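Long-range contacts in 1-Pyrroline-5-Carboxylate reductase (PDB 2AMF), which probably catalyses the NAD(P)H-dependent reduction of 1-pyrroline-5-carboxylate to L-proline, the last step of proline biosynthesis: residues Gly12-Ala17 with Met115-Leu120; Leu63-Ile68 with Ile87-Gly92; Leu109-Asn114 with Thr124-Asn129. All blocks are in the same frame, centred on the assembly; numbering follows the deposited sequence.

Contact 1: residues Gly12-Ala17 with Met115-Leu120; sequences GKMASA and MNAQIL. With PRO (proline), chain S.
The first turn of helix 13-23 runs beside the 3-10 turn 115-118, closest at A17 and Q118, whose CA atoms are 4.8 Å apart. G12 occupies the N-cap position, and with A15 it fits the GxGxxA pattern of Rossmann dinucleotide-binding folds; K13 and M14 are seen to bind NADP(+) in this protein. No hydrogen bond crosses between 12-17 and 115-120, and the contact is mainly apolar. The M14 and M115 chains run alongside one another, oppositely directed, bringing M14 SD 3.8 Å from M115 CE. Each methionine has CG anti to its backbone N and then folds at chi2 and chi3; for M115 (chi1 -158°, chi2 50°) this carries CE back to the helix, where it lies 3.6 Å from K13 O. The M14 methyl continues the packing, with CE 3.8 Å from A117 CB. A17 points its methyl at the turn and meets the Q118 chain alongside, CB to CG 3.8 Å. Beyond the segments, M115 and Q118 pack on I222 and F218 of the second subunit, which places the turn at a subunit interface. The methionine pair also borders the bound proline: M14 SD is 3.3 Å from its N, and M115 CE touches its CD. Inside the helix turn, G12 O accepts from S16 N and, at 2.6 Å, from S16 OG, the two donors arriving from opposite faces of the carbonyl plane.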
ATOM      1  N   GLY E  12      11.415  25.748 -31.397  1.00 39.28           N
ATOM      2  CA  GLY E  12      11.162  24.352 -31.173  1.00 39.09           C
ATOM      3  C   GLY E  12       9.733  24.057 -31.546  1.00 39.00           C
ATOM      4  O   GLY E  12       9.142  24.712 -32.415  1.00 38.61           O
ATOM      5  N   LYS E  13       9.170  23.082 -30.850  1.00 38.70           N
ATOM      6  CA  LYS E  13       7.835  22.607 -31.146  1.00 38.70           C
ATOM      7  C   LYS E  13       6.748  23.661 -30.891  1.00 37.62           C
ATOM      8  O   LYS E  13       5.844  23.838 -31.727  1.00 37.09           O
ATOM      9  CB  LYS E  13       7.574  21.293 -30.391  1.00 39.21           C
ATOM     10  CG  LYS E  13       8.527  20.177 -30.850  1.00 41.51           C
ATOM     11  CD  LYS E  13       7.991  18.782 -30.583  1.00 45.16           C
ATOM     12  CE  LYS E  13       8.578  17.760 -31.568  1.00 47.46           C
ATOM     13  NZ  LYS E  13       7.766  17.660 -32.845  1.00 48.47           N
ATOM     14  N   MET E  14       6.852  24.354 -29.753  1.00 36.35           N
ATOM     15  CA  MET E  14       5.846  25.343 -29.344  1.00 35.38           C
ATOM     16  C   MET E  14       5.911  26.585 -30.238  1.00 35.55           C
ATOM     17  O   MET E  14       4.891  27.019 -30.767  1.00 35.66           O
ATOM     18  CB  MET E  14       5.976  25.697 -27.857  1.00 34.12           C
ATOM     19  CG  MET E  14       4.716  26.365 -27.211  1.00 30.67           C
ATOM     20  SD  MET E  14       3.102  25.560 -27.411  1.00 17.67           S
ATOM     21  CE  MET E  14       2.408  26.634 -28.668  1.00 22.77           C
ATOM     22  N   ALA E  15       7.112  27.111 -30.452  1.00 35.84           N
ATOM     23  CA  ALA E  15       7.291  28.228 -31.378  1.00 36.29           C
ATOM     24  C   ALA E  15       6.785  27.907 -32.796  1.00 36.48           C
ATOM     25  O   ALA E  15       6.141  28.758 -33.430  1.00 35.76           O
ATOM     26  CB  ALA E  15       8.728  28.690 -31.398  1.00 36.11           C
ATOM     27  N   SER E  16       7.054  26.688 -33.274  1.00 37.00           N
ATOM     28  CA  SER E  16       6.557  26.248 -34.593  1.00 38.33           C
ATOM     29  C   SER E  16       5.038  26.259 -34.636  1.00 38.65           C
ATOM     30  O   SER E  16       4.440  26.759 -35.593  1.00 38.63           O
ATOM     31  CB  SER E  16       7.044  24.847 -34.949  1.00 38.25           C
ATOM     32  OG  SER E  16       8.457  24.795 -34.933  1.00 40.55           O
ATOM     33  N   ALA E  17       4.425  25.718 -33.586  1.00 38.90           N
ATOM     34  CA  ALA E  17       2.966  25.672 -33.488  1.00 39.56           C
ATOM     35  C   ALA E  17       2.290  27.050 -33.597  1.00 39.74           C
ATOM     36  O   ALA E  17       1.230  27.149 -34.188  1.00 40.68           O
ATOM     37  CB  ALA E  17       2.523  24.914 -32.205  1.00 39.28           C
ATOM     38  N   MET E 115      -0.007  23.263 -27.125  1.00 29.01           N
ATOM     39  CA  MET E 115       0.177  22.664 -28.447  1.00 29.43           C
ATOM     40  C   MET E 115      -1.058  22.765 -29.361  1.00 29.15           C
ATOM     41  O   MET E 115      -0.947  22.597 -30.570  1.00 28.78           O
ATOM     42  CB  MET E 115       0.606  21.210 -28.255  1.00 30.15           C
ATOM     43  CG  MET E 115       1.342  20.527 -29.416  1.00 30.29           C
ATOM     44  SD  MET E 115       2.764  21.248 -30.277  1.00 34.71           S
ATOM     45  CE  MET E 115       3.687  22.308 -29.216  1.00 21.49           C
ATOM     46  N   ASN E 116      -2.224  23.074 -28.789  1.00 28.61           N
ATOM     47  CA  ASN E 116      -3.427  23.278 -29.583  1.00 28.67           C
ATOM     48  C   ASN E 116      -3.378  24.526 -30.495  1.00 29.20           C
ATOM     49  O   ASN E 116      -4.208  24.687 -31.404  1.00 28.28           O
ATOM     50  CB  ASN E 116      -4.666  23.232 -28.689  1.00 29.00           C
ATOM     51  CG  ASN E 116      -4.819  21.878 -27.979  1.00 27.76           C
ATOM     52  OD1 ASN E 116      -5.305  21.806 -26.849  1.00 28.85           O
ATOM     53  ND2 ASN E 116      -4.373  20.818 -28.627  1.00 23.39           N
ATOM     54  N   ALA E 117      -2.390  25.389 -30.248  1.00 29.02           N
ATOM     55  CA  ALA E 117      -1.997  26.430 -31.194  1.00 29.91           C
ATOM     56  C   ALA E 117      -1.877  25.878 -32.617  1.00 30.60           C
ATOM     57  O   ALA E 117      -2.120  26.607 -33.578  1.00 31.42           O
ATOM     58  CB  ALA E 117      -0.679  27.092 -30.749  1.00 28.97           C
ATOM     59  N   GLN E 118      -1.533  24.589 -32.736  1.00 31.14           N
ATOM     60  CA  GLN E 118      -1.431  23.870 -34.026  1.00 31.58           C
ATOM     61  C   GLN E 118      -2.688  23.954 -34.891  1.00 30.97           C
ATOM     62  O   GLN E 118      -2.597  24.001 -36.118  1.00 30.87           O
ATOM     63  CB  GLN E 118      -1.118  22.387 -33.821  1.00 31.40           C
ATOM     64  CG  GLN E 118       0.291  22.107 -33.324  1.00 33.83           C
ATOM     65  CD  GLN E 118       0.653  20.616 -33.363  1.00 36.73           C
ATOM     66  OE1 GLN E 118      -0.138  19.749 -32.974  1.00 36.54           O
ATOM     67  NE2 GLN E 118       1.869  20.322 -33.818  1.00 36.40           N
ATOM     68  N   ILE E 119      -3.844  23.931 -34.237  1.00 30.03           N
ATOM     69  CA  ILE E 119      -5.123  24.031 -34.901  1.00 29.38           C
ATOM     70  C   ILE E 119      -5.784  25.359 -34.507  1.00 28.95           C
ATOM     71  O   ILE E 119      -6.999  25.501 -34.602  1.00 28.65           O
ATOM     72  CB  ILE E 119      -6.059  22.816 -34.563  1.00 29.67           C
ATOM     73  CG1 ILE E 119      -6.341  22.726 -33.036  1.00 29.94           C
ATOM     74  CG2 ILE E 119      -5.450  21.525 -35.068  1.00 28.49           C
ATOM     75  CD1 ILE E 119      -7.595  21.942 -32.687  1.00 28.99           C
ATOM     76  N   LEU E 120      -4.965  26.316 -34.053  1.00 28.53           N
ATOM     77  CA  LEU E 120      -5.417  27.657 -33.699  1.00 28.43           C
ATOM     78  C   LEU E 120      -6.423  27.678 -32.535  1.00 28.22           C
ATOM     79  O   LEU E 120      -7.309  28.519 -32.511  1.00 28.01           O
ATOM     80  CB  LEU E 120      -5.981  28.409 -34.936  1.00 28.67           C
ATOM     81  CG  LEU E 120      -5.198  28.357 -36.263  1.00 29.60           C
ATOM     82  CD1 LEU E 120      -5.821  29.305 -37.324  1.00 30.93           C
ATOM     83  CD2 LEU E 120      -3.703  28.667 -36.067  1.00 28.51           C
TER
HETATM   84  N   PRO S4244       3.794  23.169 -25.204  1.00 52.23           N
HETATM   85  CA  PRO S4244       4.763  23.819 -24.330  1.00 52.62           C
HETATM   86  C   PRO S4244       4.526  25.290 -23.904  1.00 52.55           C
HETATM   87  O   PRO S4244       3.421  25.730 -23.591  1.00 51.71           O
HETATM   88  CB  PRO S4244       6.090  23.592 -25.070  1.00 52.43           C
HETATM   89  CG  PRO S4244       5.878  22.200 -25.735  1.00 52.20           C
HETATM   90  CD  PRO S4244       4.357  21.913 -25.719  1.00 52.28           C
HETATM   91  OXT PRO S4244       5.461  26.087 -23.820  1.00 53.20           O

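Contact 2: residues Leu63-Ile68 with Ile87-Gly92; sequences LVILGI and ISMAAG. With NA (sodium ion), chain R.
I65 and I87 extend in the same direction, flank to flank, with I65 CG1 3.9 Å from I87 CD1. L63 crosses that same terminal methyl at an angle, and its CD2 lies 3.8 Å from I87 CD1; chi1 of L63 near trans (-172°) swings its branches toward that methyl. Farther along, M89 slants across I65, its CE 3.8 Å from I65 CG2, while M89 CG lies ahead of the carbonyl oxygen L66 O, 3.5 Å away. These side chains are held in step by two nearly straight backbone bonds, I87 N to V64 O and L66 N to I87 O, both 2.8 Å. L66 and S88 turn to the other face of the sheet, where helix 73-77 covers them through L77 and F73. As the strand ends, S88 OG accepts from A90 N at 3.2 Å, making an ST turn. Past it, G92 O binds the sodium ion at 2.4 Å, in a site completed by two waters and the backbone O atoms of A256, K257 and the C-terminal L259. Two adjacent parallel strands, 63-66 and 86-88, joined through helix 73-77 form a beta-alpha-beta crossover, the building unit of the Rossmann fold; I68 and A91, which follow the strands, are seen to bind NADP(+).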
ATOM      1  N   LEU E  63       9.484  43.543 -32.521  1.00 38.41           N
ATOM      2  CA  LEU E  63       8.995  42.715 -31.431  1.00 37.39           C
ATOM      3  C   LEU E  63       9.728  41.390 -31.506  1.00 36.55           C
ATOM      4  O   LEU E  63       9.845  40.816 -32.584  1.00 36.69           O
ATOM      5  CB  LEU E  63       7.492  42.503 -31.578  1.00 37.76           C
ATOM      6  CG  LEU E  63       6.703  41.810 -30.450  1.00 38.82           C
ATOM      7  CD1 LEU E  63       6.629  42.668 -29.201  1.00 37.87           C
ATOM      8  CD2 LEU E  63       5.307  41.491 -30.939  1.00 39.55           C
ATOM      9  N   VAL E  64      10.264  40.940 -30.373  1.00 35.64           N
ATOM     10  CA  VAL E  64      10.901  39.622 -30.277  1.00 35.02           C
ATOM     11  C   VAL E  64      10.006  38.646 -29.515  1.00 34.58           C
ATOM     12  O   VAL E  64       9.456  38.989 -28.458  1.00 34.44           O
ATOM     13  CB  VAL E  64      12.298  39.683 -29.599  1.00 34.99           C
ATOM     14  CG1 VAL E  64      12.826  38.287 -29.294  1.00 34.23           C
ATOM     15  CG2 VAL E  64      13.286  40.452 -30.465  1.00 35.24           C
ATOM     16  N   ILE E  65       9.840  37.445 -30.066  1.00 33.79           N
ATOM     17  CA  ILE E  65       9.215  36.333 -29.329  1.00 33.51           C
ATOM     18  C   ILE E  65      10.308  35.318 -29.010  1.00 33.04           C
ATOM     19  O   ILE E  65      11.041  34.917 -29.888  1.00 32.40           O
ATOM     20  CB  ILE E  65       8.050  35.666 -30.136  1.00 33.92           C
ATOM     21  CG1 ILE E  65       6.913  36.668 -30.390  1.00 33.34           C
ATOM     22  CG2 ILE E  65       7.516  34.419 -29.417  1.00 33.79           C
ATOM     23  CD1 ILE E  65       5.842  36.173 -31.376  1.00 34.00           C
ATOM     24  N   LEU E  66      10.439  34.928 -27.746  1.00 33.44           N
ATOM     25  CA  LEU E  66      11.428  33.910 -27.380  1.00 34.12           C
ATOM     26  C   LEU E  66      10.834  32.506 -27.379  1.00 35.04           C
ATOM     27  O   LEU E  66       9.903  32.229 -26.628  1.00 35.50           O
ATOM     28  CB  LEU E  66      12.042  34.207 -26.011  1.00 33.45           C
ATOM     29  CG  LEU E  66      12.835  35.513 -25.914  1.00 33.38           C
ATOM     30  CD1 LEU E  66      13.232  35.779 -24.480  1.00 32.36           C
ATOM     31  CD2 LEU E  66      14.056  35.533 -26.874  1.00 32.50           C
ATOM     32  N   GLY E  67      11.392  31.617 -28.193  1.00 35.98           N
ATOM     33  CA  GLY E  67      10.936  30.225 -28.242  1.00 37.02           C
ATOM     34  C   GLY E  67      11.935  29.217 -27.667  1.00 38.03           C
ATOM     35  O   GLY E  67      11.764  27.988 -27.828  1.00 37.67           O
ATOM     36  N   ILE E  68      12.970  29.728 -26.994  1.00 38.29           N
ATOM     37  CA  ILE E  68      13.971  28.888 -26.338  1.00 39.13           C
ATOM     38  C   ILE E  68      13.432  28.347 -25.009  1.00 39.67           C
ATOM     39  O   ILE E  68      12.512  28.933 -24.414  1.00 39.21           O
ATOM     40  CB  ILE E  68      15.314  29.648 -26.091  1.00 39.46           C
ATOM     41  CG1 ILE E  68      15.069  30.991 -25.375  1.00 39.18           C
ATOM     42  CG2 ILE E  68      16.073  29.848 -27.410  1.00 39.21           C
ATOM     43  CD1 ILE E  68      16.332  31.669 -24.821  1.00 38.88           C
ATOM     44  N   ILE E  87       8.419  39.087 -25.830  1.00 31.66           N
ATOM     45  CA  ILE E  87       7.458  38.110 -25.312  1.00 30.80           C
ATOM     46  C   ILE E  87       8.185  36.809 -25.041  1.00 30.40           C
ATOM     47  O   ILE E  87       8.798  36.232 -25.943  1.00 30.39           O
ATOM     48  CB  ILE E  87       6.327  37.820 -26.331  1.00 31.08           C
ATOM     49  CG1 ILE E  87       5.547  39.100 -26.659  1.00 31.21           C
ATOM     50  CG2 ILE E  87       5.398  36.689 -25.844  1.00 29.54           C
ATOM     51  CD1 ILE E  87       4.965  39.096 -28.062  1.00 31.84           C
ATOM     52  N   SER E  88       8.107  36.353 -23.794  1.00 30.06           N
ATOM     53  CA  SER E  88       8.617  35.040 -23.396  1.00 29.76           C
ATOM     54  C   SER E  88       7.464  34.034 -23.277  1.00 29.64           C
ATOM     55  O   SER E  88       6.393  34.366 -22.752  1.00 29.41           O
ATOM     56  CB  SER E  88       9.369  35.140 -22.062  1.00 29.74           C
ATOM     57  OG  SER E  88       9.632  33.856 -21.494  1.00 28.57           O
ATOM     58  N   MET E  89       7.690  32.809 -23.744  1.00 29.57           N
ATOM     59  CA  MET E  89       6.688  31.739 -23.578  1.00 30.30           C
ATOM     60  C   MET E  89       7.130  30.671 -22.554  1.00 30.67           C
ATOM     61  O   MET E  89       6.478  29.637 -22.389  1.00 29.85           O
ATOM     62  CB  MET E  89       6.302  31.123 -24.930  1.00 29.87           C
ATOM     63  CG  MET E  89       7.329  30.158 -25.583  1.00 30.37           C
ATOM     64  SD  MET E  89       6.828  29.523 -27.239  1.00 27.28           S
ATOM     65  CE  MET E  89       6.455  31.083 -28.015  1.00 27.96           C
ATOM     66  N   ALA E  90       8.217  30.968 -21.844  1.00 30.74           N
ATOM     67  CA  ALA E  90       8.882  29.993 -20.990  1.00 31.26           C
ATOM     68  C   ALA E  90       8.161  29.789 -19.668  1.00 31.47           C
ATOM     69  O   ALA E  90       7.707  30.746 -19.041  1.00 31.22           O
ATOM     70  CB  ALA E  90      10.333  30.391 -20.749  1.00 31.17           C
ATOM     71  N   ALA E  91       8.054  28.517 -19.278  1.00 32.08           N
ATOM     72  CA  ALA E  91       7.494  28.126 -18.008  1.00 32.25           C
ATOM     73  C   ALA E  91       8.464  28.492 -16.917  1.00 32.46           C
ATOM     74  O   ALA E  91       9.674  28.277 -17.054  1.00 32.39           O
ATOM     75  CB  ALA E  91       7.245  26.619 -17.985  1.00 32.27           C
ATOM     76  N   GLY E  92       7.916  29.029 -15.831  1.00 32.76           N
ATOM     77  CA  GLY E  92       8.654  29.235 -14.595  1.00 32.68           C
ATOM     78  C   GLY E  92       9.609  30.413 -14.501  1.00 33.00           C
ATOM     79  O   GLY E  92      10.337  30.529 -13.519  1.00 33.32           O
TER
HETATM   80 NA    NA R 854      10.324  29.222 -11.488  1.00 32.30          NA
HETATM   81  O   HOH W   1      10.332  31.356 -24.411  1.00 40.82           O
HETATM   82  O   HOH W   2       8.215  30.150 -10.878  1.00 29.12           O
HETATM   83  O   HOH W   3      11.287  31.000  -9.830  1.00 29.58           O

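Contact 3: residues Leu109-Asn114 with Thr124-Asn129; sequences LRIMPN and TALTGN. With PRO (proline), chain S.
R110 pairs with T127 and M112 with A125 along an antiparallel hairpin, strands 108-112 and 122-128; the axes of segments 109-112 and 124-128 approach to 4.6 Å, at 169° between their N-to-C directions. Both are hydrogen-bonded pairs, each giving two backbone bonds. The shortest is R110 N to T127 O at 2.8 Å, and the M112-A125 rung is longer, with M112 N to A125 O at 3.2 Å. Between the two rungs comes the non-hydrogen-bonded pair I111-L126; L109-G128, the other pair of this kind, lies beyond R110-T127. CA-H...O contacts such as I111 CA to A125 O fill in. On the I111 and L126 face, L126 CD1 angles across to I111 CG2 at 3.8 Å and also meets L109 CD2, the two leucines lying alongside each other. At the far end T124 lays OG1 against P113 CA at 3.7 Å and CG2 against M112 O.

Outside the two segments, helix 134-145 covers L109, I111 and L126 through V140, R141 and T144, and helix 158-185 packs on M112, A125 and T127. R110, bent at chi3, leads its guanidinium away from T127 to a salt bridge between NH1 and E155 OE2, while T124 OG1 is hydrogen-bonded to S122 OG. The M112 chain leaves the backbone with CG opposite N (chi1 -179°), then folds, carrying SD to 3.5 Å from O of the bound proline.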
ATOM      1  N   LEU E 109       6.588  40.871 -21.837  1.00 30.43           N
ATOM      2  CA  LEU E 109       5.322  40.166 -21.696  1.00 30.06           C
ATOM      3  C   LEU E 109       5.545  38.684 -21.548  1.00 29.55           C
ATOM      4  O   LEU E 109       6.502  38.126 -22.089  1.00 29.40           O
ATOM      5  CB  LEU E 109       4.387  40.435 -22.887  1.00 29.51           C
ATOM      6  CG  LEU E 109       4.066  41.921 -23.114  1.00 29.47           C
ATOM      7  CD1 LEU E 109       4.928  42.482 -24.246  1.00 29.95           C
ATOM      8  CD2 LEU E 109       2.610  42.122 -23.443  1.00 30.13           C
ATOM      9  N   ARG E 110       4.671  38.040 -20.792  1.00 28.85           N
ATOM     10  CA  ARG E 110       4.712  36.586 -20.742  1.00 28.97           C
ATOM     11  C   ARG E 110       3.479  35.980 -21.356  1.00 28.12           C
ATOM     12  O   ARG E 110       2.368  36.464 -21.138  1.00 28.49           O
ATOM     13  CB  ARG E 110       4.836  36.093 -19.310  1.00 28.99           C
ATOM     14  CG  ARG E 110       6.236  35.993 -18.839  1.00 29.51           C
ATOM     15  CD  ARG E 110       6.237  35.449 -17.423  1.00 30.67           C
ATOM     16  NE  ARG E 110       6.102  33.988 -17.351  1.00 29.81           N
ATOM     17  CZ  ARG E 110       5.951  33.314 -16.208  1.00 31.15           C
ATOM     18  NH1 ARG E 110       5.908  33.965 -15.042  1.00 30.45           N
ATOM     19  NH2 ARG E 110       5.851  31.988 -16.218  1.00 31.32           N
ATOM     20  N   ILE E 111       3.679  34.911 -22.112  1.00 27.53           N
ATOM     21  CA  ILE E 111       2.556  34.076 -22.533  1.00 26.81           C
ATOM     22  C   ILE E 111       2.737  32.620 -22.089  1.00 26.81           C
ATOM     23  O   ILE E 111       3.869  32.147 -21.864  1.00 26.47           O
ATOM     24  CB  ILE E 111       2.276  34.164 -24.063  1.00 26.60           C
ATOM     25  CG1 ILE E 111       3.432  33.576 -24.885  1.00 26.53           C
ATOM     26  CG2 ILE E 111       1.913  35.600 -24.481  1.00 25.52           C
ATOM     27  CD1 ILE E 111       3.108  33.461 -26.401  1.00 25.91           C
ATOM     28  N   MET E 112       1.624  31.919 -21.937  1.00 25.91           N
ATOM     29  CA  MET E 112       1.680  30.483 -21.716  1.00 26.26           C
ATOM     30  C   MET E 112       0.671  29.845 -22.639  1.00 26.40           C
ATOM     31  O   MET E 112      -0.518  29.817 -22.334  1.00 26.29           O
ATOM     32  CB  MET E 112       1.446  30.080 -20.236  1.00 25.77           C
ATOM     33  CG  MET E 112       1.537  28.512 -19.945  1.00 23.42           C
ATOM     34  SD  MET E 112       2.926  27.665 -20.738  1.00 15.64           S
ATOM     35  CE  MET E 112       4.299  28.465 -19.918  1.00 20.80           C
ATOM     36  N   PRO E 113       1.148  29.389 -23.807  1.00 26.76           N
ATOM     37  CA  PRO E 113       0.341  28.728 -24.843  1.00 27.12           C
ATOM     38  C   PRO E 113       0.353  27.201 -24.640  1.00 27.55           C
ATOM     39  O   PRO E 113       0.980  26.699 -23.694  1.00 27.73           O
ATOM     40  CB  PRO E 113       1.067  29.123 -26.146  1.00 26.58           C
ATOM     41  CG  PRO E 113       2.558  29.192 -25.706  1.00 26.11           C
ATOM     42  CD  PRO E 113       2.563  29.535 -24.214  1.00 26.80           C
ATOM     43  N   ASN E 114      -0.367  26.482 -25.491  1.00 27.40           N
ATOM     44  CA  ASN E 114      -0.277  25.036 -25.502  1.00 27.63           C
ATOM     45  C   ASN E 114      -0.278  24.546 -26.945  1.00 28.15           C
ATOM     46  O   ASN E 114      -0.500  25.328 -27.876  1.00 28.36           O
ATOM     47  CB  ASN E 114      -1.359  24.364 -24.631  1.00 27.15           C
ATOM     48  CG  ASN E 114      -2.761  24.578 -25.156  1.00 25.89           C
ATOM     49  OD1 ASN E 114      -2.973  24.630 -26.352  1.00 28.00           O
ATOM     50  ND2 ASN E 114      -3.720  24.720 -24.264  1.00 22.70           N
ATOM     51  N   THR E 124      -4.313  30.379 -23.983  1.00 26.61           N
ATOM     52  CA  THR E 124      -3.077  31.137 -23.763  1.00 26.15           C
ATOM     53  C   THR E 124      -3.244  32.252 -22.726  1.00 26.46           C
ATOM     54  O   THR E 124      -4.061  33.163 -22.884  1.00 25.97           O
ATOM     55  CB  THR E 124      -2.546  31.788 -25.087  1.00 25.91           C
ATOM     56  OG1 THR E 124      -2.459  30.806 -26.129  1.00 25.96           O
ATOM     57  CG2 THR E 124      -1.161  32.398 -24.898  1.00 25.60           C
ATOM     58  N   ALA E 125      -2.436  32.180 -21.674  1.00 26.89           N
ATOM     59  CA  ALA E 125      -2.376  33.234 -20.666  1.00 27.56           C
ATOM     60  C   ALA E 125      -1.513  34.390 -21.153  1.00 27.59           C
ATOM     61  O   ALA E 125      -0.558  34.195 -21.897  1.00 27.04           O
ATOM     62  CB  ALA E 125      -1.818  32.679 -19.334  1.00 27.34           C
ATOM     63  N   LEU E 126      -1.836  35.594 -20.711  1.00 28.33           N
ATOM     64  CA  LEU E 126      -1.083  36.770 -21.142  1.00 29.34           C
ATOM     65  C   LEU E 126      -0.905  37.726 -19.985  1.00 29.83           C
ATOM     66  O   LEU E 126      -1.850  38.037 -19.276  1.00 30.72           O
ATOM     67  CB  LEU E 126      -1.774  37.474 -22.316  1.00 29.03           C
ATOM     68  CG  LEU E 126      -1.261  38.839 -22.815  1.00 29.80           C
ATOM     69  CD1 LEU E 126       0.206  38.797 -23.286  1.00 27.22           C
ATOM     70  CD2 LEU E 126      -2.184  39.340 -23.951  1.00 29.28           C
ATOM     71  N   THR E 127       0.315  38.182 -19.783  1.00 30.51           N
ATOM     72  CA  THR E 127       0.560  39.223 -18.796  1.00 31.55           C
ATOM     73  C   THR E 127       1.737  40.105 -19.234  1.00 31.73           C
ATOM     74  O   THR E 127       2.543  39.694 -20.053  1.00 32.69           O
ATOM     75  CB  THR E 127       0.724  38.632 -17.348  1.00 31.25           C
ATOM     76  OG1 THR E 127       0.498  39.668 -16.392  1.00 33.23           O
ATOM     77  CG2 THR E 127       2.096  38.008 -17.124  1.00 29.76           C
ATOM     78  N   GLY E 128       1.822  41.319 -18.701  1.00 32.79           N
ATOM     79  CA  GLY E 128       2.921  42.246 -19.036  1.00 32.79           C
ATOM     80  C   GLY E 128       3.488  42.966 -17.833  1.00 33.19           C
ATOM     81  O   GLY E 128       2.815  43.102 -16.813  1.00 33.71           O
ATOM     82  N   ASN E 129       4.733  43.424 -17.928  1.00 33.90           N
ATOM     83  CA  ASN E 129       5.295  44.230 -16.853  1.00 33.91           C
ATOM     84  C   ASN E 129       4.777  45.671 -16.865  1.00 34.48           C
ATOM     85  O   ASN E 129       3.993  46.052 -17.746  1.00 33.94           O
ATOM     86  CB  ASN E 129       6.831  44.126 -16.782  1.00 33.73           C
ATOM     87  CG  ASN E 129       7.550  44.791 -17.968  1.00 33.59           C
ATOM     88  OD1 ASN E 129       6.933  45.419 -18.842  1.00 31.90           O
ATOM     89  ND2 ASN E 129       8.877  44.639 -17.998  1.00 31.07           N
TER
HETATM   90  N   PRO S4244       3.794  23.169 -25.204  1.00 52.23           N
HETATM   91  CA  PRO S4244       4.763  23.819 -24.330  1.00 52.62           C
HETATM   92  C   PRO S4244       4.526  25.290 -23.904  1.00 52.55           C
HETATM   93  O   PRO S4244       3.421  25.730 -23.591  1.00 51.71           O
HETATM   94  CB  PRO S4244       6.090  23.592 -25.070  1.00 52.43           C
HETATM   95  CG  PRO S4244       5.878  22.200 -25.735  1.00 52.20           C
HETATM   96  CD  PRO S4244       4.357  21.913 -25.719  1.00 52.28           C
HETATM   97  OXT PRO S4244       5.461  26.087 -23.820  1.00 53.20           O

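Overall arrangement
All three contacts are buried, although contact 1 has an exposed margin at K13, and they differ in chemistry. Contact 1 joins a helix start to a turn without any hydrogen bond, mainly through apolar side chains, contact 2 pairs parallel strands through two backbone bonds, and contact 3 pairs antiparallel strands through four. Contacts 2 and 3 belong to one sheet: strands 86-88 and 108-112 are neighbours, probably bonded from S88 N to L109 O and from I111 N to S88 O. M14 ties contact 1 to both, its CG 3.8 Å from M89 SD and its CE 3.8 Å from P113 CB. Contacts 1 and 3 both touch the same bound proline, whereas the sodium ion lies at the far end of contact 2.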